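Local structure of transcriptional regulator URE2 (Saccharomyces cerevisiae, 1G6W) at residues Tyr6-Lys11 with Leu55-Ala60; Thr22-Arg27 with Ile49-Asn54; Gly32-Ile37 with Asp217-Pro222; Leu42-Asn47 with Val96-Lys101. The protein represses nitrogen catabolic genes by holding GATA transcriptional activators in the cytoplasm and has glutathione peroxidase activity, its globular GST-like region being the part described here. One frame throughout, in Å; residues are numbered along the deposited sequence.

Followed from the N terminus, the chain first forms helix 7-12, and interaction 1 closes a loop of 43 residues by pinning that helix to segment 55-60. Interaction 2 lies wholly within this loop: it pairs strands 21-25 and 46-50, which helix 30-41 connects, and Glu57 of the first contact binds the backbone of Asp52 in the second. Interaction 3 starts from the connecting helix and spans 179 residues, joining the thioredoxin-like part to the helical C-terminal part; it crosses interactions 1 and 2 along the sequence. Interaction 4, which lies within the span of interaction 3 and crosses interactions 1 and 2, fixes the chain between that helix and strand 46-50 against helix 88-103.

Interaction 1: Tyr6-Lys11 with Leu55-Ala60; sequences YSRITK and LGEHRA
Arg8 holds CG anti to the backbone N (chi1 178°) and bends at chi3 (61°), while Glu57, extended beyond CG, sends its carboxylate to meet the guanidinium edge to edge. The two planes end up nearly coplanar, 20° apart. Arg8 NH2 lies 2.7 Å from Glu57 OE1, meeting its syn lone pair almost in the guanidinium plane, while NH2 and NE make weaker bonds to OE2. Ile9 lies across the stem of the glutamate, its CG1 3.6 Å from Glu57 CB, and its CG2 packs on Ala60 CB. Tyr6, the N-cap residue, sets one ring face over Ala60 CA, a CH-pi contact of 3.9 Å to the centroid, with Tyr6 CD2 3.4 Å from Ala60 CB. Outside the pair, Glu57 OE1 also accepts the backbone N-H of Asp52. One buried carboxylate, just before His58 of the glutathione site, thus joins helix 7-12 to the chain leaving strand 46-50; the arginine and the Asp52 N-H probably favour the ionised form of Glu57.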
loop_
_atom_site.group_PDB
_atom_site.type_symbol
_atom_site.label_atom_id
_atom_site.label_comp_id
_atom_site.label_asym_id
_atom_site.label_seq_id
_atom_site.Cartn_x
_atom_site.Cartn_y
_atom_site.Cartn_z
ATOM N N TYR B 6 -6.656 16.840 24.344
ATOM C CA TYR B 6 -5.660 15.778 24.168
ATOM C C TYR B 6 -4.559 15.812 25.225
ATOM O O TYR B 6 -3.402 15.495 24.944
ATOM C CB TYR B 6 -5.021 15.879 22.778
ATOM C CG TYR B 6 -4.697 17.301 22.366
ATOM C CD1 TYR B 6 -5.687 18.135 21.847
ATOM C CD2 TYR B 6 -3.411 17.818 22.517
ATOM C CE1 TYR B 6 -5.406 19.447 21.492
ATOM C CE2 TYR B 6 -3.120 19.131 22.164
ATOM C CZ TYR B 6 -4.123 19.939 21.651
ATOM O OH TYR B 6 -3.852 21.238 21.297
ATOM N N SER B 7 -4.924 16.198 26.440
ATOM C CA SER B 7 -3.976 16.268 27.548
ATOM C C SER B 7 -3.315 14.905 27.780
ATOM O O SER B 7 -2.120 14.822 28.068
ATOM C CB SER B 7 -4.708 16.727 28.814
ATOM O OG SER B 7 -3.832 16.834 29.919
ATOM N N ARG B 8 -4.097 13.838 27.643
ATOM C CA ARG B 8 -3.600 12.476 27.831
ATOM C C ARG B 8 -2.541 12.097 26.790
ATOM O O ARG B 8 -1.516 11.510 27.120
ATOM C CB ARG B 8 -4.767 11.483 27.757
ATOM C CG ARG B 8 -4.349 10.029 27.901
ATOM C CD ARG B 8 -5.515 9.061 27.715
ATOM N NE ARG B 8 -6.125 9.149 26.388
ATOM C CZ ARG B 8 -6.771 8.145 25.801
ATOM N NH1 ARG B 8 -6.885 6.977 26.415
ATOM N NH2 ARG B 8 -7.314 8.309 24.603
ATOM N N ILE B 9 -2.801 12.432 25.532
ATOM C CA ILE B 9 -1.881 12.120 24.446
ATOM C C ILE B 9 -0.573 12.889 24.593
ATOM O O ILE B 9 0.512 12.348 24.355
ATOM C CB ILE B 9 -2.526 12.449 23.078
ATOM C CG1 ILE B 9 -3.840 11.675 22.930
ATOM C CG2 ILE B 9 -1.564 12.112 21.943
ATOM C CD1 ILE B 9 -3.705 10.188 23.184
ATOM N N THR B 10 -0.678 14.153 24.994
ATOM C CA THR B 10 0.497 14.989 25.173
ATOM C C THR B 10 1.326 14.489 26.350
ATOM O O THR B 10 2.549 14.622 26.357
ATOM C CB THR B 10 0.101 16.455 25.405
ATOM O OG1 THR B 10 -0.608 16.938 24.256
ATOM C CG2 THR B 10 1.338 17.314 25.622
ATOM N N LYS B 11 0.658 13.910 27.342
ATOM C CA LYS B 11 1.345 13.374 28.514
ATOM C C LYS B 11 2.170 12.159 28.102
ATOM O O LYS B 11 3.324 12.006 28.504
ATOM C CB LYS B 11 0.325 12.955 29.581
ATOM C CG LYS B 11 -0.275 14.106 30.386
ATOM C CD LYS B 11 -1.690 13.782 30.896
ATOM C CE LYS B 11 -1.760 12.493 31.714
ATOM N NZ LYS B 11 -3.163 12.168 32.124
ATOM N N LEU B 55 -12.740 13.998 20.768
ATOM C CA LEU B 55 -12.018 14.951 21.594
ATOM C C LEU B 55 -10.849 15.583 20.835
ATOM O O LEU B 55 -10.117 16.407 21.385
ATOM C CB LEU B 55 -11.515 14.247 22.858
ATOM C CG LEU B 55 -12.258 14.526 24.170
ATOM C CD1 LEU B 55 -13.746 14.675 23.912
ATOM C CD2 LEU B 55 -11.979 13.403 25.160
ATOM N N GLY B 56 -10.684 15.199 19.573
ATOM C CA GLY B 56 -9.603 15.742 18.767
ATOM C C GLY B 56 -8.199 15.374 19.232
ATOM O O GLY B 56 -7.271 16.180 19.105
ATOM N N GLU B 57 -8.028 14.160 19.757
ATOM C CA GLU B 57 -6.716 13.722 20.232
ATOM C C GLU B 57 -5.748 13.513 19.076
ATOM O O GLU B 57 -4.534 13.644 19.232
ATOM C CB GLU B 57 -6.836 12.425 21.034
ATOM C CG GLU B 57 -7.714 12.527 22.268
ATOM C CD GLU B 57 -7.621 11.295 23.152
ATOM O OE1 GLU B 57 -7.806 10.168 22.638
ATOM O OE2 GLU B 57 -7.364 11.454 24.362
ATOM N N HIS B 58 -6.295 13.178 17.916
ATOM C CA HIS B 58 -5.491 12.963 16.723
ATOM C C HIS B 58 -4.910 14.297 16.250
ATOM O O HIS B 58 -4.121 14.342 15.306
ATOM C CB HIS B 58 -6.363 12.366 15.629
ATOM C CG HIS B 58 -7.629 13.127 15.404
ATOM N ND1 HIS B 58 -7.933 13.730 14.204
ATOM C CD2 HIS B 58 -8.655 13.411 16.240
ATOM C CE1 HIS B 58 -9.093 14.356 14.309
ATOM N NE2 HIS B 58 -9.551 14.178 15.536
ATOM N N ARG B 59 -5.309 15.375 16.917
ATOM C CA ARG B 59 -4.841 16.713 16.578
ATOM C C ARG B 59 -3.715 17.138 17.508
ATOM O O ARG B 59 -3.159 18.224 17.369
ATOM C CB ARG B 59 -5.993 17.719 16.675
ATOM C CG ARG B 59 -7.190 17.405 15.772
ATOM C CD ARG B 59 -8.362 18.361 16.027
ATOM N NE ARG B 59 -8.062 19.741 15.642
ATOM C CZ ARG B 59 -8.892 20.768 15.820
ATOM N NH1 ARG B 59 -10.079 20.575 16.385
ATOM N NH2 ARG B 59 -8.536 21.988 15.427
ATOM N N ALA B 60 -3.381 16.277 18.462
ATOM C CA ALA B 60 -2.312 16.575 19.408
ATOM C C ALA B 60 -0.978 16.751 18.674
ATOM O O ALA B 60 -0.471 15.816 18.058
ATOM C CB ALA B 60 -2.202 15.458 20.434
#

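Interaction 2: Thr22-Arg27 with Ile49-Asn54; sequences TLFSHR and IFLDFN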
loop_
_atom_site.group_PDB
_atom_site.type_symbol
_atom_site.label_atom_id
_atom_site.label_comp_id
_atom_site.label_asym_id
_atom_site.label_seq_id
_atom_site.Cartn_x
_atom_site.Cartn_y
_atom_site.Cartn_z
ATOM N N THR B 22 3.740 0.742 21.440
ATOM C CA THR B 22 2.480 1.427 21.744
ATOM C C THR B 22 1.723 1.570 20.440
ATOM O O THR B 22 2.230 2.125 19.471
ATOM C CB THR B 22 2.661 2.849 22.310
ATOM O OG1 THR B 22 3.326 2.793 23.574
ATOM C CG2 THR B 22 1.295 3.505 22.499
ATOM N N LEU B 23 0.499 1.073 20.418
ATOM C CA LEU B 23 -0.310 1.146 19.220
ATOM C C LEU B 23 -1.472 2.109 19.379
ATOM O O LEU B 23 -2.314 1.921 20.257
ATOM C CB LEU B 23 -0.861 -0.238 18.879
ATOM C CG LEU B 23 -1.874 -0.283 17.733
ATOM C CD1 LEU B 23 -1.143 -0.060 16.424
ATOM C CD2 LEU B 23 -2.602 -1.622 17.721
ATOM N N PHE B 24 -1.513 3.142 18.539
ATOM C CA PHE B 24 -2.623 4.085 18.561
ATOM C C PHE B 24 -3.616 3.517 17.566
ATOM O O PHE B 24 -3.265 3.266 16.418
ATOM C CB PHE B 24 -2.187 5.485 18.122
ATOM C CG PHE B 24 -1.250 6.157 19.084
ATOM C CD1 PHE B 24 0.129 5.992 18.969
ATOM C CD2 PHE B 24 -1.745 6.935 20.122
ATOM C CE1 PHE B 24 1.002 6.597 19.877
ATOM C CE2 PHE B 24 -0.881 7.541 21.033
ATOM C CZ PHE B 24 0.498 7.371 20.909
ATOM N N SER B 25 -4.849 3.300 18.006
ATOM C CA SER B 25 -5.865 2.720 17.136
ATOM C C SER B 25 -7.247 3.320 17.397
ATOM O O SER B 25 -7.379 4.452 17.866
ATOM C CB SER B 25 -5.894 1.195 17.352
ATOM O OG SER B 25 -6.779 0.529 16.464
ATOM N N HIS B 26 -8.275 2.547 17.080
ATOM C CA HIS B 26 -9.653 2.966 17.275
ATOM C C HIS B 26 -10.508 1.733 17.023
ATOM O O HIS B 26 -10.328 1.032 16.019
ATOM C CB HIS B 26 -10.020 4.087 16.298
ATOM C CG HIS B 26 -11.349 4.721 16.575
ATOM N ND1 HIS B 26 -12.545 4.057 16.396
ATOM C CD2 HIS B 26 -11.670 5.961 17.016
ATOM C CE1 HIS B 26 -13.544 4.862 16.713
ATOM N NE2 HIS B 26 -13.041 6.022 17.093
ATOM N N ARG B 27 -11.431 1.472 17.941
ATOM C CA ARG B 27 -12.299 0.308 17.863
ATOM C C ARG B 27 -13.028 0.111 16.543
ATOM O O ARG B 27 -13.417 -1.009 16.224
ATOM C CB ARG B 27 -13.303 0.339 19.018
ATOM C CG ARG B 27 -12.646 0.361 20.396
ATOM C CD ARG B 27 -13.680 0.222 21.513
ATOM N NE ARG B 27 -13.065 0.143 22.839
ATOM C CZ ARG B 27 -12.477 1.163 23.459
ATOM N NH1 ARG B 27 -12.422 2.356 22.876
ATOM N NH2 ARG B 27 -11.938 0.991 24.662
ATOM N N ILE B 49 -3.633 2.562 22.568
ATOM C CA ILE B 49 -4.278 3.817 22.917
ATOM C C ILE B 49 -5.362 4.022 21.873
ATOM O O ILE B 49 -5.062 4.106 20.683
ATOM C CB ILE B 49 -3.322 5.032 22.817
ATOM C CG1 ILE B 49 -2.206 4.941 23.862
ATOM C CG2 ILE B 49 -4.120 6.320 22.987
ATOM C CD1 ILE B 49 -2.649 5.217 25.272
ATOM N N PHE B 50 -6.617 4.085 22.302
ATOM C CA PHE B 50 -7.701 4.327 21.361
ATOM C C PHE B 50 -7.961 5.823 21.301
ATOM O O PHE B 50 -8.654 6.368 22.148
ATOM C CB PHE B 50 -8.979 3.600 21.785
ATOM C CG PHE B 50 -8.856 2.113 21.759
ATOM C CD1 PHE B 50 -8.597 1.403 22.924
ATOM C CD2 PHE B 50 -8.971 1.418 20.558
ATOM C CE1 PHE B 50 -8.452 0.016 22.896
ATOM C CE2 PHE B 50 -8.829 0.033 20.519
ATOM C CZ PHE B 50 -8.569 -0.669 21.689
ATOM N N LEU B 51 -7.399 6.485 20.296
ATOM C CA LEU B 51 -7.580 7.923 20.152
ATOM C C LEU B 51 -9.045 8.312 20.057
ATOM O O LEU B 51 -9.796 7.773 19.240
ATOM C CB LEU B 51 -6.842 8.446 18.918
ATOM C CG LEU B 51 -5.322 8.581 19.030
ATOM C CD1 LEU B 51 -4.771 9.134 17.736
ATOM C CD2 LEU B 51 -4.967 9.509 20.176
ATOM N N ASP B 52 -9.443 9.256 20.903
ATOM C CA ASP B 52 -10.810 9.748 20.920
ATOM C C ASP B 52 -10.877 10.868 19.885
ATOM O O ASP B 52 -10.560 12.020 20.187
ATOM C CB ASP B 52 -11.140 10.290 22.312
ATOM C CG ASP B 52 -12.611 10.623 22.481
ATOM O OD1 ASP B 52 -13.167 11.344 21.626
ATOM O OD2 ASP B 52 -13.207 10.170 23.481
ATOM N N PHE B 53 -11.264 10.530 18.660
ATOM C CA PHE B 53 -11.352 11.537 17.612
ATOM C C PHE B 53 -12.351 12.629 17.977
ATOM O O PHE B 53 -12.194 13.782 17.575
ATOM C CB PHE B 53 -11.729 10.896 16.270
ATOM C CG PHE B 53 -10.584 10.177 15.595
ATOM C CD1 PHE B 53 -10.083 8.985 16.113
ATOM C CD2 PHE B 53 -10.003 10.699 14.444
ATOM C CE1 PHE B 53 -9.017 8.319 15.494
ATOM C CE2 PHE B 53 -8.940 10.047 13.816
ATOM C CZ PHE B 53 -8.445 8.853 14.343
ATOM N N ASN B 54 -13.373 12.268 18.748
ATOM C CA ASN B 54 -14.383 13.225 19.177
ATOM C C ASN B 54 -13.738 14.356 19.968
ATOM O O ASN B 54 -14.139 15.513 19.867
ATOM C CB ASN B 54 -15.423 12.542 20.060
ATOM C CG ASN B 54 -16.486 13.504 20.549
ATOM O OD1 ASN B 54 -17.256 14.044 19.753
ATOM N ND2 ASN B 54 -16.530 13.731 21.859
HETATM O O HOH W 1 -13.925 9.127 18.371
#
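Leu23 O and Ser25 N both bond to Ile49, and this pair of backbone links sets the parallel register of strands 21-25 and 46-50. Ile49 N reaches Leu23 O at 2.7 Å and Ser25 N reaches Ile49 O at 2.8 Å, both fairly straight; the next link, Leu51 N to Ser25 O, is weak (133° at the hydrogen), at the point where both strands end. On one face of the sheet Phe24 and Ile49 lie side by side, with Phe24 CD2 3.7 Å from Ile49 CB, and Leu51 continues the apolar row. On the other face, Phe50 receives Arg27. Extended from CG to NE, the arginine chain spans the ring, with CG making a CH-pi contact, and the turn at chi4 (71°) lays the guanidinium on the same face, planes 26° apart and CZ 4.2 Å from the ring centroid. His26 CA sits at the edge of the same ring. Farther along, His26 CD2 comes within 3.5 Å of Phe53 CD1, the two rings meeting obliquely.

In the next shell, Phe63 and Phe12 meet the Phe24 ring edge-to-face, Ser28 N binds His26 ND1, and Phe53 stacks on His58 of the glutathione site. This is the parallel pairing of a beta-alpha-beta unit in the thioredoxin-like fold. Directed backbone bonds set its register, while beyond the strand end a cation-pi stack at a partly exposed edge takes over.

Interaction 3: Gly32-Ile37 with Asp217-Pro222; sequences GFKVAI and DLAFVP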
loop_
_atom_site.group_PDB
_atom_site.type_symbol
_atom_site.label_atom_id
_atom_site.label_comp_id
_atom_site.label_asym_id
_atom_site.label_seq_id
_atom_site.Cartn_x
_atom_site.Cartn_y
_atom_site.Cartn_z
ATOM N N GLY B 32 -6.557 -0.887 12.125
ATOM C CA GLY B 32 -6.016 -0.811 13.467
ATOM C C GLY B 32 -5.857 -2.219 14.010
ATOM O O GLY B 32 -4.859 -2.530 14.646
ATOM N N PHE B 33 -6.834 -3.081 13.743
ATOM C CA PHE B 33 -6.775 -4.452 14.231
ATOM C C PHE B 33 -5.881 -5.393 13.421
ATOM O O PHE B 33 -5.509 -6.477 13.889
ATOM C CB PHE B 33 -8.193 -5.014 14.371
ATOM C CG PHE B 33 -8.937 -4.447 15.552
ATOM C CD1 PHE B 33 -9.526 -3.186 15.483
ATOM C CD2 PHE B 33 -8.986 -5.145 16.763
ATOM C CE1 PHE B 33 -10.153 -2.622 16.606
ATOM C CE2 PHE B 33 -9.608 -4.592 17.890
ATOM C CZ PHE B 33 -10.192 -3.328 17.811
ATOM N N LYS B 34 -5.527 -4.976 12.210
ATOM C CA LYS B 34 -4.641 -5.776 11.384
ATOM C C LYS B 34 -3.281 -5.749 12.070
ATOM O O LYS B 34 -2.606 -6.772 12.173
ATOM C CB LYS B 34 -4.521 -5.179 9.981
ATOM C CG LYS B 34 -3.552 -5.921 9.079
ATOM C CD LYS B 34 -3.602 -5.389 7.651
ATOM C CE LYS B 34 -3.139 -3.952 7.578
ATOM N NZ LYS B 34 -3.110 -3.457 6.181
ATOM N N VAL B 35 -2.894 -4.573 12.557
ATOM C CA VAL B 35 -1.614 -4.417 13.241
ATOM C C VAL B 35 -1.611 -5.226 14.528
ATOM O O VAL B 35 -0.653 -5.954 14.820
ATOM C CB VAL B 35 -1.333 -2.942 13.576
ATOM C CG1 VAL B 35 -0.080 -2.827 14.428
ATOM C CG2 VAL B 35 -1.170 -2.151 12.291
ATOM N N ALA B 36 -2.691 -5.101 15.294
ATOM C CA ALA B 36 -2.819 -5.839 16.545
ATOM C C ALA B 36 -2.608 -7.331 16.284
ATOM O O ALA B 36 -1.875 -7.992 17.012
ATOM C CB ALA B 36 -4.200 -5.595 17.168
ATOM N N ILE B 37 -3.238 -7.858 15.238
ATOM C CA ILE B 37 -3.096 -9.271 14.922
ATOM C C ILE B 37 -1.638 -9.674 14.708
ATOM O O ILE B 37 -1.118 -10.548 15.415
ATOM C CB ILE B 37 -3.907 -9.652 13.675
ATOM C CG1 ILE B 37 -5.401 -9.590 14.000
ATOM C CG2 ILE B 37 -3.512 -11.051 13.207
ATOM C CD1 ILE B 37 -6.305 -9.905 12.833
ATOM N N ASP B 217 -1.995 -12.836 4.004
ATOM C CA ASP B 217 -3.255 -13.483 4.331
ATOM C C ASP B 217 -3.943 -12.726 5.460
ATOM O O ASP B 217 -5.091 -12.317 5.337
ATOM C CB ASP B 217 -3.003 -14.927 4.769
ATOM C CG ASP B 217 -2.114 -15.688 3.803
ATOM O OD1 ASP B 217 -2.587 -16.084 2.716
ATOM O OD2 ASP B 217 -0.933 -15.895 4.136
ATOM N N LEU B 218 -3.221 -12.534 6.559
ATOM C CA LEU B 218 -3.759 -11.848 7.727
ATOM C C LEU B 218 -4.344 -10.462 7.451
ATOM O O LEU B 218 -5.368 -10.087 8.030
ATOM C CB LEU B 218 -2.671 -11.745 8.810
ATOM C CG LEU B 218 -2.235 -13.072 9.454
ATOM C CD1 LEU B 218 -0.918 -12.915 10.204
ATOM C CD2 LEU B 218 -3.332 -13.550 10.382
ATOM N N ALA B 219 -3.696 -9.705 6.570
ATOM C CA ALA B 219 -4.127 -8.351 6.238
ATOM C C ALA B 219 -5.612 -8.186 5.927
ATOM O O ALA B 219 -6.210 -7.160 6.249
ATOM C CB ALA B 219 -3.305 -7.829 5.071
ATOM N N PHE B 220 -6.210 -9.194 5.312
ATOM C CA PHE B 220 -7.610 -9.106 4.930
ATOM C C PHE B 220 -8.635 -9.451 5.999
ATOM O O PHE B 220 -9.777 -9.000 5.917
ATOM C CB PHE B 220 -7.894 -10.008 3.723
ATOM C CG PHE B 220 -7.072 -9.701 2.511
ATOM C CD1 PHE B 220 -5.732 -10.055 2.455
ATOM C CD2 PHE B 220 -7.652 -9.091 1.406
ATOM C CE1 PHE B 220 -4.976 -9.808 1.310
ATOM C CE2 PHE B 220 -6.906 -8.837 0.251
ATOM C CZ PHE B 220 -5.563 -9.198 0.203
ATOM N N VAL B 221 -8.251 -10.247 6.992
ATOM C CA VAL B 221 -9.213 -10.675 8.001
ATOM C C VAL B 221 -10.042 -9.598 8.697
ATOM O O VAL B 221 -11.251 -9.766 8.847
ATOM C CB VAL B 221 -8.558 -11.602 9.071
ATOM C CG1 VAL B 221 -7.734 -12.675 8.377
ATOM C CG2 VAL B 221 -7.707 -10.814 10.030
ATOM N N PRO B 222 -9.432 -8.470 9.108
ATOM C CA PRO B 222 -10.273 -7.468 9.775
ATOM C C PRO B 222 -11.306 -6.879 8.820
ATOM O O PRO B 222 -12.441 -6.616 9.208
ATOM C CB PRO B 222 -9.262 -6.422 10.255
ATOM C CG PRO B 222 -7.939 -7.176 10.283
ATOM C CD PRO B 222 -8.037 -8.006 9.037
#
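Ile37 and Lys34 meet Val221, Pro222 and Ala219 in a buried, apolar helix-to-turn contact at the interface of the thioredoxin-like N-terminal part and the helical C-terminal part of the GST fold, close to the centre of the chain. Helix 30-41 presents one side to the type I turn Leu218-Val221 and to the start of the helix that follows. Ile37 and Val221 reach toward each other tip to tip, Ile37 CD1 lying 3.3 Å from Val221 CG2; the other branch of the isoleucine, CG2, packs 3.8 Å from Leu218 CD2. Pro222 presents CG to the helix backbone, 3.7 Å from Lys34 CA. Lys34 contributes its aliphatic stem: with CG trans to the backbone N (chi1 177°), the chain passes along the turn and brings CD to 3.3 Å from Ala219 CA and 3.6 Å from Ala219 CB. A bend at chi3 then directs the amine onward to Ser88 OG, a residue of the glutathione site, so the buried amine, probably charged, has a hydrogen-bond partner while its methylenes serve the apolar interface.

Around this core, helix 252-257 packs on Ile37 through Val254 and Ala257, Met248 of helix 239-249 touches Leu218 and Val221, and Thr127 and Gln126 of helix 113-143 meet Lys34 and Ala219. Helix 30-41, which links strands 21-25 and 46-50, is thereby set among the C-terminal helices.

Interaction 4: Leu42-Asn47 with Val96-Lys101; sequences LGFHYN and VNKYYK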
loop_
_atom_site.group_PDB
_atom_site.type_symbol
_atom_site.label_atom_id
_atom_site.label_comp_id
_atom_site.label_asym_id
_atom_site.label_seq_id
_atom_site.Cartn_x
_atom_site.Cartn_y
_atom_site.Cartn_z
ATOM N N LEU B 42 3.271 -12.491 16.329
ATOM C CA LEU B 42 4.722 -12.531 16.422
ATOM C C LEU B 42 5.241 -12.510 17.861
ATOM O O LEU B 42 6.441 -12.654 18.092
ATOM C CB LEU B 42 5.332 -11.367 15.639
ATOM C CG LEU B 42 5.094 -11.340 14.128
ATOM C CD1 LEU B 42 5.766 -10.117 13.555
ATOM C CD2 LEU B 42 5.643 -12.600 13.466
ATOM N N GLY B 43 4.345 -12.327 18.827
ATOM C CA GLY B 43 4.770 -12.303 20.214
ATOM C C GLY B 43 5.270 -10.958 20.711
ATOM O O GLY B 43 5.942 -10.885 21.738
ATOM N N PHE B 44 4.957 -9.890 19.983
ATOM C CA PHE B 44 5.364 -8.543 20.380
ATOM C C PHE B 44 4.359 -7.975 21.386
ATOM O O PHE B 44 3.170 -7.836 21.082
ATOM C CB PHE B 44 5.424 -7.620 19.158
ATOM C CG PHE B 44 6.630 -7.825 18.295
ATOM C CD1 PHE B 44 6.497 -7.964 16.923
ATOM C CD2 PHE B 44 7.903 -7.856 18.851
ATOM C CE1 PHE B 44 7.612 -8.132 16.112
ATOM C CE2 PHE B 44 9.029 -8.023 18.049
ATOM C CZ PHE B 44 8.880 -8.162 16.676
ATOM N N HIS B 45 4.837 -7.643 22.582
ATOM C CA HIS B 45 3.970 -7.094 23.621
ATOM C C HIS B 45 3.720 -5.616 23.357
ATOM O O HIS B 45 4.638 -4.871 23.037
ATOM C CB HIS B 45 4.613 -7.301 24.993
ATOM C CG HIS B 45 4.805 -8.745 25.354
ATOM N ND1 HIS B 45 3.760 -9.567 25.722
ATOM C CD2 HIS B 45 5.921 -9.518 25.383
ATOM C CE1 HIS B 45 4.225 -10.781 25.966
ATOM N NE2 HIS B 45 5.531 -10.778 25.767
ATOM N N TYR B 46 2.475 -5.186 23.504
ATOM C CA TYR B 46 2.140 -3.800 23.222
ATOM C C TYR B 46 0.953 -3.301 24.024
ATOM O O TYR B 46 0.140 -4.088 24.495
ATOM C CB TYR B 46 1.794 -3.678 21.742
ATOM C CG TYR B 46 0.585 -4.516 21.359
ATOM C CD1 TYR B 46 -0.684 -3.942 21.242
ATOM C CD2 TYR B 46 0.711 -5.887 21.128
ATOM C CE1 TYR B 46 -1.799 -4.714 20.894
ATOM C CE2 TYR B 46 -0.393 -6.670 20.786
ATOM C CZ TYR B 46 -1.644 -6.080 20.665
ATOM O OH TYR B 46 -2.721 -6.852 20.285
ATOM N N ASN B 47 0.860 -1.985 24.164
ATOM C CA ASN B 47 -0.265 -1.367 24.850
ATOM C C ASN B 47 -0.976 -0.578 23.760
ATOM O O ASN B 47 -0.330 -0.059 22.846
ATOM C CB ASN B 47 0.203 -0.421 25.956
ATOM C CG ASN B 47 -0.958 0.276 26.652
ATOM O OD1 ASN B 47 -1.795 -0.367 27.297
ATOM N ND2 ASN B 47 -1.017 1.602 26.518
ATOM N N VAL B 96 7.645 -7.911 10.637
ATOM C CA VAL B 96 8.222 -9.175 10.190
ATOM C C VAL B 96 9.716 -9.051 9.936
ATOM O O VAL B 96 10.450 -10.023 10.049
ATOM C CB VAL B 96 7.515 -9.716 8.925
ATOM C CG1 VAL B 96 6.053 -9.979 9.235
ATOM C CG2 VAL B 96 7.669 -8.740 7.771
ATOM N N ASN B 97 10.159 -7.850 9.596
ATOM C CA ASN B 97 11.570 -7.589 9.355
ATOM C C ASN B 97 12.280 -7.649 10.697
ATOM O O ASN B 97 13.286 -8.336 10.851
ATOM C CB ASN B 97 11.744 -6.199 8.742
ATOM C CG ASN B 97 11.845 -6.239 7.234
ATOM O OD1 ASN B 97 12.939 -6.371 6.679
ATOM N ND2 ASN B 97 10.702 -6.137 6.557
ATOM N N LYS B 98 11.737 -6.918 11.667
ATOM C CA LYS B 98 12.296 -6.876 13.007
ATOM C C LYS B 98 12.359 -8.282 13.591
ATOM O O LYS B 98 13.401 -8.719 14.080
ATOM C CB LYS B 98 11.445 -5.981 13.904
ATOM C CG LYS B 98 12.137 -5.571 15.193
ATOM C CD LYS B 98 11.534 -4.291 15.770
ATOM C CE LYS B 98 12.359 -3.778 16.941
ATOM N NZ LYS B 98 13.779 -3.560 16.536
ATOM N N TYR B 99 11.244 -8.997 13.528
ATOM C CA TYR B 99 11.215 -10.342 14.063
ATOM C C TYR B 99 12.298 -11.217 13.457
ATOM O O TYR B 99 13.010 -11.927 14.168
ATOM C CB TYR B 99 9.873 -11.010 13.801
ATOM C CG TYR B 99 9.791 -12.359 14.472
ATOM C CD1 TYR B 99 9.639 -12.450 15.858
ATOM C CD2 TYR B 99 9.926 -13.542 13.739
ATOM C CE1 TYR B 99 9.622 -13.670 16.499
ATOM C CE2 TYR B 99 9.911 -14.779 14.374
ATOM C CZ TYR B 99 9.756 -14.831 15.759
ATOM O OH TYR B 99 9.717 -16.037 16.416
ATOM N N TYR B 100 12.410 -11.160 12.136
ATOM C CA TYR B 100 13.373 -11.963 11.402
ATOM C C TYR B 100 14.829 -11.674 11.739
ATOM O O TYR B 100 15.617 -12.602 11.925
ATOM C CB TYR B 100 13.139 -11.800 9.898
ATOM C CG TYR B 100 14.117 -12.555 9.018
ATOM C CD1 TYR B 100 14.343 -13.926 9.194
ATOM C CD2 TYR B 100 14.805 -11.901 7.995
ATOM C CE1 TYR B 100 15.231 -14.618 8.371
ATOM C CE2 TYR B 100 15.693 -12.583 7.167
ATOM C CZ TYR B 100 15.904 -13.936 7.359
ATOM O OH TYR B 100 16.797 -14.593 6.545
ATOM N N LYS B 101 15.206 -10.405 11.821
ATOM C CA LYS B 101 16.597 -10.111 12.126
ATOM C C LYS B 101 16.940 -10.581 13.535
ATOM O O LYS B 101 18.086 -10.919 13.815
ATOM C CB LYS B 101 16.899 -8.608 11.977
ATOM C CG LYS B 101 16.382 -7.732 13.109
ATOM C CD LYS B 101 16.813 -6.270 12.946
ATOM C CE LYS B 101 18.331 -6.095 13.080
ATOM N NZ LYS B 101 18.753 -4.668 12.962
#
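Leu42, Phe44 and Tyr99 make the close part of this contact, where the chain leaving helix 30-41 passes alongside helix 88-103. Leu42 turns its CD1 toward the helix, 4.1 Å from Val96 N and 4.2 Å from Tyr99 CB, while its other methyl, CD2, lies over a face of the Tyr99 ring near the rim. With its CG opposite the backbone N (chi1 -174°), Tyr99 sends its ring out from the helix toward Leu42, bringing CE1 to 3.7 Å from Leu42 O. Phe44 comes in end-on: its CZ stands 4.0 Å from Tyr99 N, which lies at the edge of the phenylalanine ring, and the same CZ is near the edge of the tyrosine ring.

The fit slackens on the Lys98 side, where CB is 4.4 Å from Phe44 CZ and the amine leads off toward Asp77 in a long, weak ion pair. Farther round the helix, Asn97 and Lys101 pack on Leu113 of the second subunit. Exposed Gly43, with positive phi, ends helix 30-41 in a Schellman motif; Leu42 and Phe44, on either side of it in sequence, both point toward helix 88-103. Leu95 packs against both, and Tyr21 of strand 21-25 meets the Phe44 ring. The contact lies away from the glutathione site. Its chemistry is apolar, so cohesion rests on shape rather than on directed polar bonds.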